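Local coordinates for protein glycosyl hydrolase 25 (PDB 4FF5) that probably hydrolyses glycosidic bonds as a family 25 glycosyl hydrolase and serves as a pneumococcal virulence factor that takes part in host-cell invasion, at residues N169-A172 with K173-L177. Numbering follows the deposited sequence.
Sequences NFRA and KLASL
Lys173 and Leu174 sit one helical turn after Asn169 and Phe170, and main-chain bonds of the alpha-helical i to i+4 pattern join the two turns. Lys173 N donates to Asn169 O at 3.1 Å, and Leu174 N to Phe170 O at 3.0 Å. The next two bonds, from Ala175 N to Arg171 O and from Ser176 N to Ala172 O, are both 3.0 Å long and nearly straight (165°). Beside the Ala172 O that takes the Ser176 N-H, Ala175 CB packs at 3.6 Å. The side chain of Lys173 starts beside the preceding turn, its CB 3.5 Å from Asn169 O. Its chain then bends at chi2 (75°), so that the ammonium end points off the preceding turn. Ser176 turns back onto the helix: chi1 of 79° sets OG between its own N and carbonyl carbon, and OG donates to Lys173 O at 2.8 Å. On the buried face, Leu174 CD2 approaches the edge of the Phe170 ring, near the ring plane, with CE1 at 4.4 Å. Arg171 bends at its third side-chain torsion, which brings NH1 near Ala175 CB, oblique to the guanidinium, while NE forms a salt bridge with Glu168. All these residues belong to helix 163-177, which links strands 151-155 and 182-186 in a beta-alpha-beta unit of the TIM barrel. Phe170 and Leu174 pack on Leu153 of the first strand and against helix 129-143, while Leu174 and Ala175 touch Ile182 of the second.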
ATOM      1  N   ASN A 169       9.849  10.884 -10.925  1.00 19.40           N
ATOM      2  CA  ASN A 169      11.078  10.115 -11.178  1.00 20.42           C
ATOM      3  C   ASN A 169      10.936   8.661 -10.718  1.00 19.92           C
ATOM      4  O   ASN A 169      11.292   7.712 -11.452  1.00 19.10           O
ATOM      5  CB  ASN A 169      12.290  10.743 -10.491  1.00 21.75           C
ATOM      6  CG  ASN A 169      12.636  12.115 -11.033  1.00 23.66           C
ATOM      7  OD1 ASN A 169      12.477  12.393 -12.234  1.00 24.98           O
ATOM      8  ND2 ASN A 169      13.123  12.986 -10.152  1.00 23.56           N
ATOM      9  N   PHE A 170      10.401   8.505  -9.509  1.00 18.69           N
ATOM     10  CA  PHE A 170      10.161   7.183  -8.931  1.00 17.69           C
ATOM     11  C   PHE A 170       9.181   6.392  -9.807  1.00 17.67           C
ATOM     12  O   PHE A 170       9.482   5.257 -10.201  1.00 17.46           O
ATOM     13  CB  PHE A 170       9.633   7.341  -7.502  1.00 16.63           C
ATOM     14  CG  PHE A 170       9.687   6.075  -6.660  1.00 16.91           C
ATOM     15  CD1 PHE A 170       8.829   5.004  -6.904  1.00 16.59           C
ATOM     16  CD2 PHE A 170      10.576   5.978  -5.598  1.00 16.80           C
ATOM     17  CE1 PHE A 170       8.864   3.863  -6.108  1.00 16.64           C
ATOM     18  CE2 PHE A 170      10.627   4.832  -4.799  1.00 17.15           C
ATOM     19  CZ  PHE A 170       9.768   3.769  -5.058  1.00 17.01           C
ATOM     20  N   ARG A 171       8.013   6.988 -10.088  1.00 16.91           N
ATOM     21  CA  ARG A 171       6.987   6.359 -10.925  1.00 17.15           C
ATOM     22  C   ARG A 171       7.510   5.906 -12.304  1.00 18.06           C
ATOM     23  O   ARG A 171       7.301   4.759 -12.709  1.00 18.07           O
ATOM     24  CB  ARG A 171       5.802   7.317 -11.120  1.00 16.61           C
ATOM     25  CG  ARG A 171       4.562   6.644 -11.692  1.00 16.77           C
ATOM     26  CD  ARG A 171       3.722   7.606 -12.542  1.00 16.68           C
ATOM     27  NE  ARG A 171       4.507   8.151 -13.660  1.00 17.65           N
ATOM     28  CZ  ARG A 171       4.741   7.524 -14.812  1.00 18.10           C
ATOM     29  NH1 ARG A 171       4.254   6.308 -15.024  1.00 17.89           N
ATOM     30  NH2 ARG A 171       5.487   8.116 -15.749  1.00 18.46           N
ATOM     31  N   ALA A 172       8.142   6.834 -13.023  1.00 19.19           N
ATOM     32  CA  ALA A 172       8.719   6.558 -14.344  1.00 19.99           C
ATOM     33  C   ALA A 172       9.710   5.393 -14.316  1.00 20.61           C
ATOM     34  O   ALA A 172       9.696   4.526 -15.204  1.00 20.58           O
ATOM     35  CB  ALA A 172       9.393   7.808 -14.897  1.00 20.71           C
ATOM     36  N   LYS A 173      10.581   5.371 -13.307  1.00 20.51           N
ATOM     37  CA  LYS A 173      11.552   4.287 -13.216  1.00 21.45           C
ATOM     38  C   LYS A 173      10.854   2.942 -13.005  1.00 21.54           C
ATOM     39  O   LYS A 173      11.181   1.945 -13.668  1.00 21.15           O
ATOM     40  CB  LYS A 173      12.598   4.556 -12.133  1.00 22.03           C
ATOM     41  CG  LYS A 173      13.660   3.464 -12.007  1.00 22.89           C
ATOM     42  CD  LYS A 173      14.665   3.549 -13.165  1.00 24.51           C
ATOM     43  CE  LYS A 173      15.861   2.647 -12.903  1.00 26.28           C
ATOM     44  NZ  LYS A 173      16.864   2.796 -13.993  1.00 28.70           N
ATOM     45  N   LEU A 174       9.867   2.917 -12.108  1.00 20.62           N
ATOM     46  CA  LEU A 174       9.128   1.696 -11.829  1.00 20.61           C
ATOM     47  C   LEU A 174       8.445   1.170 -13.090  1.00 21.65           C
ATOM     48  O   LEU A 174       8.494  -0.026 -13.376  1.00 22.16           O
ATOM     49  CB  LEU A 174       8.093   1.976 -10.739  1.00 19.89           C
ATOM     50  CG  LEU A 174       7.453   0.832  -9.973  1.00 20.34           C
ATOM     51  CD1 LEU A 174       8.526  -0.068  -9.375  1.00 19.93           C
ATOM     52  CD2 LEU A 174       6.542   1.386  -8.888  1.00 18.73           C
ATOM     53  N   ALA A 175       7.830   2.080 -13.853  1.00 22.72           N
ATOM     54  CA  ALA A 175       7.185   1.730 -15.136  1.00 24.10           C
ATOM     55  C   ALA A 175       8.171   1.090 -16.109  1.00 25.40           C
ATOM     56  O   ALA A 175       7.903   0.021 -16.668  1.00 27.10           O
ATOM     57  CB  ALA A 175       6.543   2.967 -15.765  1.00 24.50           C
ATOM     58  N   SER A 176       9.317   1.738 -16.290  1.00 25.95           N
ATOM     59  CA  SER A 176      10.351   1.268 -17.207  1.00 27.61           C
ATOM     60  C   SER A 176      10.924  -0.107 -16.817  1.00 27.03           C
ATOM     61  O   SER A 176      11.464  -0.809 -17.657  1.00 27.02           O
ATOM     62  CB  SER A 176      11.487   2.286 -17.298  1.00 27.76           C
ATOM     63  OG  SER A 176      12.345   2.167 -16.179  1.00 28.75           O
ATOM     64  N   LEU A 177      10.822  -0.472 -15.539  1.00 25.96           N
ATOM     65  CA  LEU A 177      11.291  -1.776 -15.089  1.00 25.39           C
ATOM     66  C   LEU A 177      10.243  -2.852 -15.330  1.00 25.31           C
ATOM     67  O   LEU A 177      10.549  -4.040 -15.261  1.00 25.50           O
ATOM     68  CB  LEU A 177      11.699  -1.756 -13.610  1.00 24.44           C
ATOM     69  CG  LEU A 177      12.920  -0.932 -13.208  1.00 24.41           C
ATOM     70  CD1 LEU A 177      12.902  -0.771 -11.700  1.00 23.97           C
ATOM     71  CD2 LEU A 177      14.234  -1.543 -13.693  1.00 25.58           C
TER